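Local coordinates for sugar fermentation stimulation protein homolog (Pyrococcus furiosus, PDB 4DA2) that probably binds DNA and combines an OB-fold domain with a calcium-holding PD-(D/E)xK domain of the nuclease type, at residues S134-E139 against I175-N180; G140-Y145 against V181-P186; E207-G212 against R224-V229. The protein carries 1 engineered substitution. One frame throughout, in Å; residues are numbered along the deposited sequence.

Overall arrangement
All three contacts join strands of one mixed sheet in the PD-(D/E)xK part of the chain. Contact 1 is the most buried and has few backbone bonds: two parallel strands part there, and an arginine and a leucine bridge the parting chains. Contact 2 continues the same two chain paths, since its segments follow those of contact 1 directly; it has a short parallel ladder, with a tyrosine and two lysines on its partly exposed face. Contact 3, also partly buried, is antiparallel and rests on main-chain bonds and glycines. Gly-176 N lies 2.7 Å from Leu-211 O between contacts 1 and 3, and Phe-184 N 2.9 Å from Gly-228 O between contacts 2 and 3.

Contact 1 (S134-E139 against I175-N180); sequences SAVLRE and IGALPN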
loop_
_atom_site.group_PDB
_atom_site.type_symbol
_atom_site.label_atom_id
_atom_site.label_comp_id
_atom_site.label_asym_id
_atom_site.label_seq_id
_atom_site.Cartn_x
_atom_site.Cartn_y
_atom_site.Cartn_z
ATOM N N SER A 134 0.110 -2.956 0.974
ATOM C CA SER A 134 -1.132 -2.232 1.224
ATOM C C SER A 134 -1.796 -2.731 2.502
ATOM O O SER A 134 -1.985 -3.944 2.681
ATOM C CB SER A 134 -2.092 -2.428 0.063
ATOM O OG SER A 134 -3.325 -1.741 0.305
ATOM N N ALA A 135 -2.171 -1.794 3.370
ATOM C CA ALA A 135 -2.932 -2.133 4.582
ATOM C C ALA A 135 -4.165 -1.270 4.717
ATOM O O ALA A 135 -4.174 -0.267 5.441
ATOM C CB ALA A 135 -2.044 -2.016 5.835
ATOM N N VAL A 136 -5.209 -1.630 3.986
ATOM C CA VAL A 136 -6.402 -0.777 3.934
ATOM C C VAL A 136 -7.654 -1.494 4.468
ATOM O O VAL A 136 -8.801 -1.069 4.198
ATOM C CB VAL A 136 -6.620 -0.114 2.534
ATOM C CG1 VAL A 136 -5.470 0.893 2.244
ATOM C CG2 VAL A 136 -6.725 -1.163 1.415
ATOM N N LEU A 137 -7.430 -2.567 5.220
ATOM C CA LEU A 137 -8.510 -3.247 5.932
ATOM C C LEU A 137 -8.597 -2.666 7.340
ATOM O O LEU A 137 -7.598 -2.623 8.059
ATOM C CB LEU A 137 -8.259 -4.758 5.975
ATOM C CG LEU A 137 -9.305 -5.607 6.719
ATOM C CD1 LEU A 137 -10.659 -5.635 5.999
ATOM C CD2 LEU A 137 -8.807 -7.012 7.003
ATOM N N ARG A 138 -9.774 -2.175 7.720
ATOM C CA ARG A 138 -9.921 -1.459 8.982
ATOM C C ARG A 138 -10.566 -2.311 10.046
ATOM O O ARG A 138 -11.561 -2.987 9.797
ATOM C CB ARG A 138 -10.770 -0.205 8.791
ATOM C CG ARG A 138 -11.189 0.487 10.114
ATOM C CD ARG A 138 -12.312 1.495 9.914
ATOM N NE ARG A 138 -11.987 2.461 8.873
ATOM C CZ ARG A 138 -11.192 3.518 9.032
ATOM N NH1 ARG A 138 -10.625 3.762 10.211
ATOM N NH2 ARG A 138 -10.950 4.323 8.004
ATOM N N GLU A 139 -9.986 -2.263 11.232
ATOM C CA GLU A 139 -10.657 -2.733 12.445
ATOM C C GLU A 139 -10.451 -1.669 13.509
ATOM O O GLU A 139 -9.392 -1.594 14.138
ATOM C CB GLU A 139 -10.119 -4.076 12.922
ATOM C CG GLU A 139 -10.825 -4.594 14.186
ATOM C CD GLU A 139 -10.043 -5.681 14.888
ATOM O OE1 GLU A 139 -9.980 -6.816 14.355
ATOM O OE2 GLU A 139 -9.498 -5.395 15.978
ATOM N N ILE A 175 1.545 0.233 4.316
ATOM C CA ILE A 175 0.974 1.522 3.958
ATOM C C ILE A 175 -0.501 1.517 4.373
ATOM O O ILE A 175 -1.374 0.958 3.670
ATOM C CB ILE A 175 1.133 1.804 2.431
ATOM C CG1 ILE A 175 2.611 1.640 2.003
ATOM C CG2 ILE A 175 0.617 3.194 2.117
ATOM C CD1 ILE A 175 3.613 2.594 2.710
ATOM N N GLY A 176 -0.756 2.113 5.536
ATOM C CA GLY A 176 -2.100 2.225 6.122
ATOM C C GLY A 176 -2.761 3.435 5.507
ATOM O O GLY A 176 -2.963 4.478 6.167
ATOM N N ALA A 177 -3.075 3.308 4.216
ATOM C CA ALA A 177 -3.662 4.391 3.429
ATOM C C ALA A 177 -5.165 4.580 3.664
ATOM O O ALA A 177 -5.942 4.754 2.698
ATOM C CB ALA A 177 -3.384 4.184 1.925
ATOM N N LEU A 178 -5.562 4.539 4.943
ATOM C CA LEU A 178 -6.936 4.800 5.386
ATOM C C LEU A 178 -6.890 6.023 6.276
ATOM O O LEU A 178 -5.963 6.151 7.064
ATOM C CB LEU A 178 -7.413 3.657 6.311
ATOM C CG LEU A 178 -7.669 2.250 5.789
ATOM C CD1 LEU A 178 -8.032 1.362 6.934
ATOM C CD2 LEU A 178 -8.758 2.216 4.734
ATOM N N PRO A 179 -7.909 6.893 6.199
ATOM C CA PRO A 179 -8.006 7.945 7.213
ATOM C C PRO A 179 -8.400 7.315 8.557
ATOM O O PRO A 179 -8.904 6.175 8.607
ATOM C CB PRO A 179 -9.152 8.836 6.687
ATOM C CG PRO A 179 -10.029 7.863 5.902
ATOM C CD PRO A 179 -9.050 6.911 5.256
ATOM N N ASN A 180 -8.141 8.051 9.631
ATOM C CA ASN A 180 -8.545 7.686 11.004
ATOM C C ASN A 180 -8.129 6.288 11.464
ATOM O O ASN A 180 -8.931 5.513 11.970
ATOM C CB ASN A 180 -10.055 7.906 11.222
ATOM C CG ASN A 180 -10.488 9.299 10.829
ATOM O OD1 ASN A 180 -10.736 9.565 9.652
ATOM N ND2 ASN A 180 -10.525 10.214 11.798
#
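Pro-179 O is gripped by both terminal nitrogens of Arg-138. NH2 gives the main bond, 2.8 Å long and fairly straight (161° at the hydrogen), while NH1 adds a weak, longer one to the same Pro-179 O. NH1 bonds more firmly to Asn-180 O, at 3.0 Å, reaching it from above the carbonyl plane. Both oxygens lie close to the guanidinium plane, which fixes the rotation of the group. Arginine suits this place because one flat cation can satisfy two successive carbonyls of a loop. Its CG stands anti to the backbone N (chi1 170°), and a bend at chi3 turns the head toward the loop. Leu-178 is wedged between Arg-138 and Val-136. Its CD1 lies over one face of the guanidinium, near the rim, and rests against Arg-138 CB at 3.7 Å; its CD2 meets Val-136 CB at 3.9 Å and comes close to Val-136 O. Further back, Val-136 CG1 touches Ala-177 CB, also at 3.9 Å.

The strands themselves meet at Ser-134 and Ile-175, a parallel bridge. Ala-135 N donates to Ile-175 O at 2.9 Å, and Gly-176 CA makes a CA-H...O contact of 3.3 Å with Ala-135 O. Gly-176 is then the centre of an inverse gamma turn, and the pairing with 134-139 ends there.

Asp-72 forms a salt bridge with Arg-138 NH2, and Gln-84 of helix 81-93 bonds to Ser-134 OG and also touches Val-136, Ile-175 and Ala-177. Strand 75-78 packs on Ala-177, Leu-178 and Pro-179, and strand 207-215 flanks Ile-175. The contact thus lies where Asp-72 and strand 75-78, from the OB part of the chain, pack on the PD-(D/E)xK sheet.

Contact 2 (G140-Y145 against V181-P186); sequences GEYAMY and VSKFKP
The Tyr-142 ring lies between two lysine chains. Over one face runs Lys-185, extended beyond CG and crossing the tyrosine at about a right angle: its CD makes a CH-pi contact toward the ring rim, and its NZ stands 4.3 Å from the centroid, 14° off the normal, a cation-pi geometry. Over the opposite face Lys-183, bent at chi3 and chi4, brings CE to 3.3 Å from Tyr-142 CZ; its ammonium is farther off and attracts the ring weakly at most. Lysine suits both places, since its methylenes cover an aromatic face while its ammonium can sit over the ring or reach a carboxylate. Met-144 lies alongside Lys-185, SD to CE 3.8 Å.

Beneath these side chains is a short parallel ladder. Ala-143 N donates to Lys-183 O at 2.9 Å, and Lys-185 N returns a bond of 3.1 Å to Ala-143 O; farther on, Tyr-145 N is buried without a partner. At the ladder's start Glu-141 O accepts two donors, Ser-182 N at 2.8 Å and Lys-183 N. Ser-182 OG adds a short bond of 2.7 Å to Glu-141 OE1, on the anti side of the carboxylate.

In the second shell Glu-139 forms a salt bridge with Lys-185 NZ and Glu-230 bonds to Tyr-142 OH. Phe-174 stacks on Phe-184, whose CE1 packs against Tyr-145 CB. This strand pair thus has an apolar face of Ala-143, Phe-184 and Tyr-145, and another of Tyr-142, Met-144 and two lysines, where the ring and Glu-139 would probably stabilise the charge of Lys-185.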
loop_
_atom_site.group_PDB
_atom_site.type_symbol
_atom_site.label_atom_id
_atom_site.label_comp_id
_atom_site.label_asym_id
_atom_site.label_seq_id
_atom_site.Cartn_x
_atom_site.Cartn_y
_atom_site.Cartn_z
ATOM N N GLY A 140 -11.463 -0.824 13.689
ATOM C CA GLY A 140 -11.373 0.296 14.628
ATOM C C GLY A 140 -10.243 1.256 14.300
ATOM O O GLY A 140 -10.222 1.865 13.237
ATOM N N GLU A 141 -9.269 1.347 15.199
ATOM C CA GLU A 141 -8.142 2.245 14.995
ATOM C C GLU A 141 -7.013 1.577 14.212
ATOM O O GLU A 141 -5.985 2.211 13.958
ATOM C CB GLU A 141 -7.619 2.740 16.349
ATOM C CG GLU A 141 -8.394 3.971 16.887
ATOM C CD GLU A 141 -8.208 5.216 16.029
ATOM O OE1 GLU A 141 -7.063 5.487 15.619
ATOM O OE2 GLU A 141 -9.200 5.929 15.767
ATOM N N TYR A 142 -7.186 0.301 13.866
ATOM C CA TYR A 142 -6.122 -0.462 13.185
ATOM C C TYR A 142 -6.302 -0.449 11.666
ATOM O O TYR A 142 -7.424 -0.590 11.176
ATOM C CB TYR A 142 -6.087 -1.933 13.639
ATOM C CG TYR A 142 -5.683 -2.124 15.081
ATOM C CD1 TYR A 142 -4.349 -2.391 15.425
ATOM C CD2 TYR A 142 -6.628 -2.043 16.105
ATOM C CE1 TYR A 142 -3.967 -2.562 16.773
ATOM C CE2 TYR A 142 -6.264 -2.218 17.437
ATOM C CZ TYR A 142 -4.930 -2.473 17.763
ATOM O OH TYR A 142 -4.579 -2.630 19.088
ATOM N N ALA A 143 -5.198 -0.256 10.943
ATOM C CA ALA A 143 -5.082 -0.730 9.549
ATOM C C ALA A 143 -4.512 -2.133 9.601
ATOM O O ALA A 143 -3.645 -2.431 10.453
ATOM C CB ALA A 143 -4.157 0.167 8.775
ATOM N N MET A 144 -4.971 -2.997 8.695
ATOM C CA MET A 144 -4.560 -4.392 8.701
ATOM C C MET A 144 -4.173 -4.944 7.348
ATOM O O MET A 144 -4.600 -4.424 6.267
ATOM C CB MET A 144 -5.650 -5.259 9.333
ATOM C CG MET A 144 -6.022 -4.784 10.713
ATOM S SD MET A 144 -6.997 -6.066 11.529
ATOM C CE MET A 144 -8.448 -6.185 10.454
ATOM N N TYR A 145 -3.328 -5.981 7.407
ATOM C CA TYR A 145 -2.937 -6.742 6.228
ATOM C C TYR A 145 -2.811 -8.205 6.598
ATOM O O TYR A 145 -2.330 -8.520 7.695
ATOM C CB TYR A 145 -1.619 -6.192 5.665
ATOM C CG TYR A 145 -0.915 -7.112 4.696
ATOM C CD1 TYR A 145 -1.081 -6.963 3.299
ATOM C CD2 TYR A 145 -0.110 -8.149 5.161
ATOM C CE1 TYR A 145 -0.409 -7.809 2.405
ATOM C CE2 TYR A 145 0.566 -9.016 4.271
ATOM C CZ TYR A 145 0.415 -8.826 2.907
ATOM O OH TYR A 145 1.070 -9.680 2.059
ATOM N N VAL A 181 -6.863 5.969 11.267
ATOM C CA VAL A 181 -6.282 4.809 11.901
ATOM C C VAL A 181 -5.012 5.307 12.557
ATOM O O VAL A 181 -4.403 6.267 12.076
ATOM C CB VAL A 181 -5.957 3.642 10.890
ATOM C CG1 VAL A 181 -7.226 2.910 10.442
ATOM C CG2 VAL A 181 -5.119 4.143 9.705
ATOM N N SER A 182 -4.647 4.702 13.687
ATOM C CA SER A 182 -3.461 5.134 14.437
ATOM C C SER A 182 -2.511 3.984 14.716
ATOM O O SER A 182 -1.411 4.179 15.281
ATOM C CB SER A 182 -3.885 5.731 15.786
ATOM O OG SER A 182 -4.652 4.763 16.484
ATOM N N LYS A 183 -2.951 2.787 14.369
ATOM C CA LYS A 183 -2.209 1.542 14.636
ATOM C C LYS A 183 -2.235 0.592 13.449
ATOM O O LYS A 183 -3.005 0.791 12.525
ATOM C CB LYS A 183 -2.783 0.820 15.872
ATOM C CG LYS A 183 -2.705 1.652 17.150
ATOM C CD LYS A 183 -3.068 0.820 18.372
ATOM C CE LYS A 183 -4.572 0.738 18.555
ATOM N NZ LYS A 183 -5.118 1.947 19.222
ATOM N N PHE A 184 -1.344 -0.396 13.475
ATOM C CA PHE A 184 -1.336 -1.488 12.518
ATOM C C PHE A 184 -1.276 -2.837 13.215
ATOM O O PHE A 184 -0.534 -2.974 14.177
ATOM C CB PHE A 184 -0.119 -1.365 11.534
ATOM C CG PHE A 184 0.105 -2.627 10.734
ATOM C CD1 PHE A 184 -0.570 -2.842 9.529
ATOM C CD2 PHE A 184 0.904 -3.652 11.241
ATOM C CE1 PHE A 184 -0.408 -4.068 8.839
ATOM C CE2 PHE A 184 1.088 -4.845 10.556
ATOM C CZ PHE A 184 0.419 -5.063 9.346
ATOM N N LYS A 185 -2.008 -3.847 12.723
ATOM C CA LYS A 185 -1.732 -5.248 13.069
ATOM C C LYS A 185 -2.065 -6.181 11.911
ATOM O O LYS A 185 -2.902 -5.824 11.078
ATOM C CB LYS A 185 -2.508 -5.672 14.323
ATOM C CG LYS A 185 -4.010 -5.687 14.129
ATOM C CD LYS A 185 -4.698 -5.934 15.468
ATOM C CE LYS A 185 -6.215 -5.964 15.280
ATOM N NZ LYS A 185 -6.911 -6.259 16.582
ATOM N N PRO A 186 -1.414 -7.359 11.848
ATOM C CA PRO A 186 -1.828 -8.364 10.854
ATOM C C PRO A 186 -3.260 -8.841 11.107
ATOM O O PRO A 186 -3.717 -8.902 12.255
ATOM C CB PRO A 186 -0.854 -9.517 11.048
ATOM C CG PRO A 186 0.281 -8.977 11.925
ATOM C CD PRO A 186 -0.300 -7.830 12.698
#

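Contact 3 (E207-G212 against R224-V229); sequences EIRALG and RGELGV
The guanidinium of Arg-224 lays one face over the main chain of Gly-212, whose C is 3.7 Å from the plane, toward the rim, with NH2 3.6 Å from Gly-212 CA. Glycine suits this place because it leaves room for the flat cation and for Leu-227, whose CD2 also packs on Gly-212 CA. His-214 bonds to Arg-224 NH1 and Val-181 O to its NH2, holding the group in place. The second guanidinium, that of Arg-209, has Glu-207 OE1 at its edge in a salt bridge within the strand (NH2 to OE1, 2.8 Å), and Glu-99 pairs with its NE. Glu-226 runs beside Arg-209, the guanidinium and carboxylate planes 12° apart, yet the charged atoms do not meet; any attraction is at a distance.

Three backbone bonds join the strands, each 2.8 Å long: Gly-212 N to Gly-225 O, almost perfectly straight; Arg-224 N to Gly-212 O; and Leu-227 N to Ala-210 O. Between the first and the last of these, Leu-211 and Glu-226 form a non-hydrogen-bonded pair, where Leu-211 CD2 touches Glu-226 CG. Gly-225 has a phi of 111°, at which a CB would be jammed against the carbonyl O of Arg-224. Farther along, the Ala-210 methyl is small enough to touch both Leu-227 CB and Val-229 CG2, and Val-229 CG1, anti to its own N (chi1 175°), reaches Ile-208 CG2 crosswise.

Strand 207-215 also pairs with 169-176, and 220-229 goes on to pair with 183-186. The arrangement is an antiparallel beta hairpin built into the mixed sheet of the PD-(D/E)xK-type domain.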
loop_
_atom_site.group_PDB
_atom_site.type_symbol
_atom_site.label_atom_id
_atom_site.label_comp_id
_atom_site.label_asym_id
_atom_site.label_seq_id
_atom_site.Cartn_x
_atom_site.Cartn_y
_atom_site.Cartn_z
ATOM N N GLU A 207 13.070 -5.308 9.845
ATOM C CA GLU A 207 12.448 -4.121 10.473
ATOM C C GLU A 207 11.021 -3.986 9.950
ATOM O O GLU A 207 10.760 -4.168 8.741
ATOM C CB GLU A 207 13.255 -2.864 10.190
ATOM C CG GLU A 207 14.688 -2.947 10.745
ATOM C CD GLU A 207 14.776 -2.835 12.273
ATOM O OE1 GLU A 207 13.994 -2.063 12.858
ATOM O OE2 GLU A 207 15.639 -3.508 12.894
ATOM N N ILE A 208 10.088 -3.735 10.861
ATOM C CA ILE A 208 8.681 -3.570 10.459
ATOM C C ILE A 208 8.200 -2.137 10.780
ATOM O O ILE A 208 8.341 -1.672 11.912
ATOM C CB ILE A 208 7.747 -4.600 11.121
ATOM C CG1 ILE A 208 8.141 -6.031 10.699
ATOM C CG2 ILE A 208 6.283 -4.262 10.780
ATOM C CD1 ILE A 208 7.363 -7.133 11.441
ATOM N N ARG A 209 7.645 -1.448 9.776
ATOM C CA ARG A 209 7.106 -0.081 9.979
ATOM C C ARG A 209 5.700 -0.067 9.385
ATOM O O ARG A 209 5.354 -0.904 8.523
ATOM C CB ARG A 209 7.948 0.973 9.235
ATOM C CG ARG A 209 9.463 0.986 9.586
ATOM C CD ARG A 209 9.784 1.480 11.001
ATOM N NE ARG A 209 11.239 1.429 11.231
ATOM C CZ ARG A 209 11.858 0.447 11.881
ATOM N NH1 ARG A 209 11.158 -0.545 12.423
ATOM N NH2 ARG A 209 13.179 0.482 12.024
ATOM N N ALA A 210 4.903 0.889 9.842
ATOM C CA ALA A 210 3.588 1.146 9.261
ATOM C C ALA A 210 3.336 2.656 9.217
ATOM O O ALA A 210 3.604 3.358 10.179
ATOM C CB ALA A 210 2.502 0.432 10.062
ATOM N N LEU A 211 2.795 3.129 8.101
ATOM C CA LEU A 211 2.581 4.551 7.882
ATOM C C LEU A 211 1.120 4.868 7.645
ATOM O O LEU A 211 0.445 4.116 6.960
ATOM C CB LEU A 211 3.362 4.995 6.657
ATOM C CG LEU A 211 4.839 4.597 6.579
ATOM C CD1 LEU A 211 5.410 5.015 5.218
ATOM C CD2 LEU A 211 5.627 5.250 7.720
ATOM N N GLY A 212 0.639 5.976 8.214
ATOM C CA GLY A 212 -0.739 6.415 7.974
ATOM C C GLY A 212 -0.777 7.432 6.853
ATOM O O GLY A 212 -0.010 8.407 6.848
ATOM N N ARG A 224 0.319 11.082 7.620
ATOM C CA ARG A 224 -0.054 11.363 8.999
ATOM C C ARG A 224 1.059 10.987 10.004
ATOM O O ARG A 224 1.010 11.407 11.156
ATOM C CB ARG A 224 -1.391 10.702 9.366
ATOM C CG ARG A 224 -2.630 11.231 8.577
ATOM C CD ARG A 224 -3.945 10.778 9.261
ATOM N NE ARG A 224 -3.947 9.339 9.526
ATOM C CZ ARG A 224 -4.176 8.404 8.607
ATOM N NH1 ARG A 224 -4.461 8.746 7.357
ATOM N NH2 ARG A 224 -4.130 7.118 8.937
ATOM N N GLY A 225 2.064 10.253 9.542
ATOM C CA GLY A 225 3.147 9.771 10.391
ATOM C C GLY A 225 3.076 8.259 10.549
ATOM O O GLY A 225 2.320 7.566 9.825
ATOM N N GLU A 226 3.819 7.731 11.518
ATOM C CA GLU A 226 3.808 6.280 11.713
ATOM C C GLU A 226 2.622 5.793 12.538
ATOM O O GLU A 226 2.073 6.520 13.377
ATOM C CB GLU A 226 5.103 5.794 12.365
ATOM C CG GLU A 226 6.326 5.981 11.511
ATOM C CD GLU A 226 7.587 5.460 12.204
ATOM O OE1 GLU A 226 7.561 4.311 12.729
ATOM O OE2 GLU A 226 8.608 6.174 12.177
ATOM N N LEU A 227 2.250 4.539 12.321
ATOM C CA LEU A 227 1.201 3.891 13.085
ATOM C C LEU A 227 1.879 2.976 14.107
ATOM O O LEU A 227 2.982 2.452 13.846
ATOM C CB LEU A 227 0.303 3.045 12.167
ATOM C CG LEU A 227 -0.326 3.717 10.927
ATOM C CD1 LEU A 227 -1.078 2.688 10.081
ATOM C CD2 LEU A 227 -1.260 4.833 11.355
ATOM N N GLY A 228 1.220 2.782 15.247
ATOM C CA GLY A 228 1.739 1.892 16.278
ATOM C C GLY A 228 1.599 0.448 15.832
ATOM O O GLY A 228 0.505 -0.024 15.619
ATOM N N VAL A 229 2.740 -0.228 15.706
ATOM C CA VAL A 229 2.829 -1.589 15.222
ATOM C C VAL A 229 2.615 -2.626 16.318
ATOM O O VAL A 229 3.310 -2.612 17.345
ATOM C CB VAL A 229 4.201 -1.821 14.555
ATOM C CG1 VAL A 229 4.357 -3.260 14.154
ATOM C CG2 VAL A 229 4.349 -0.897 13.306
#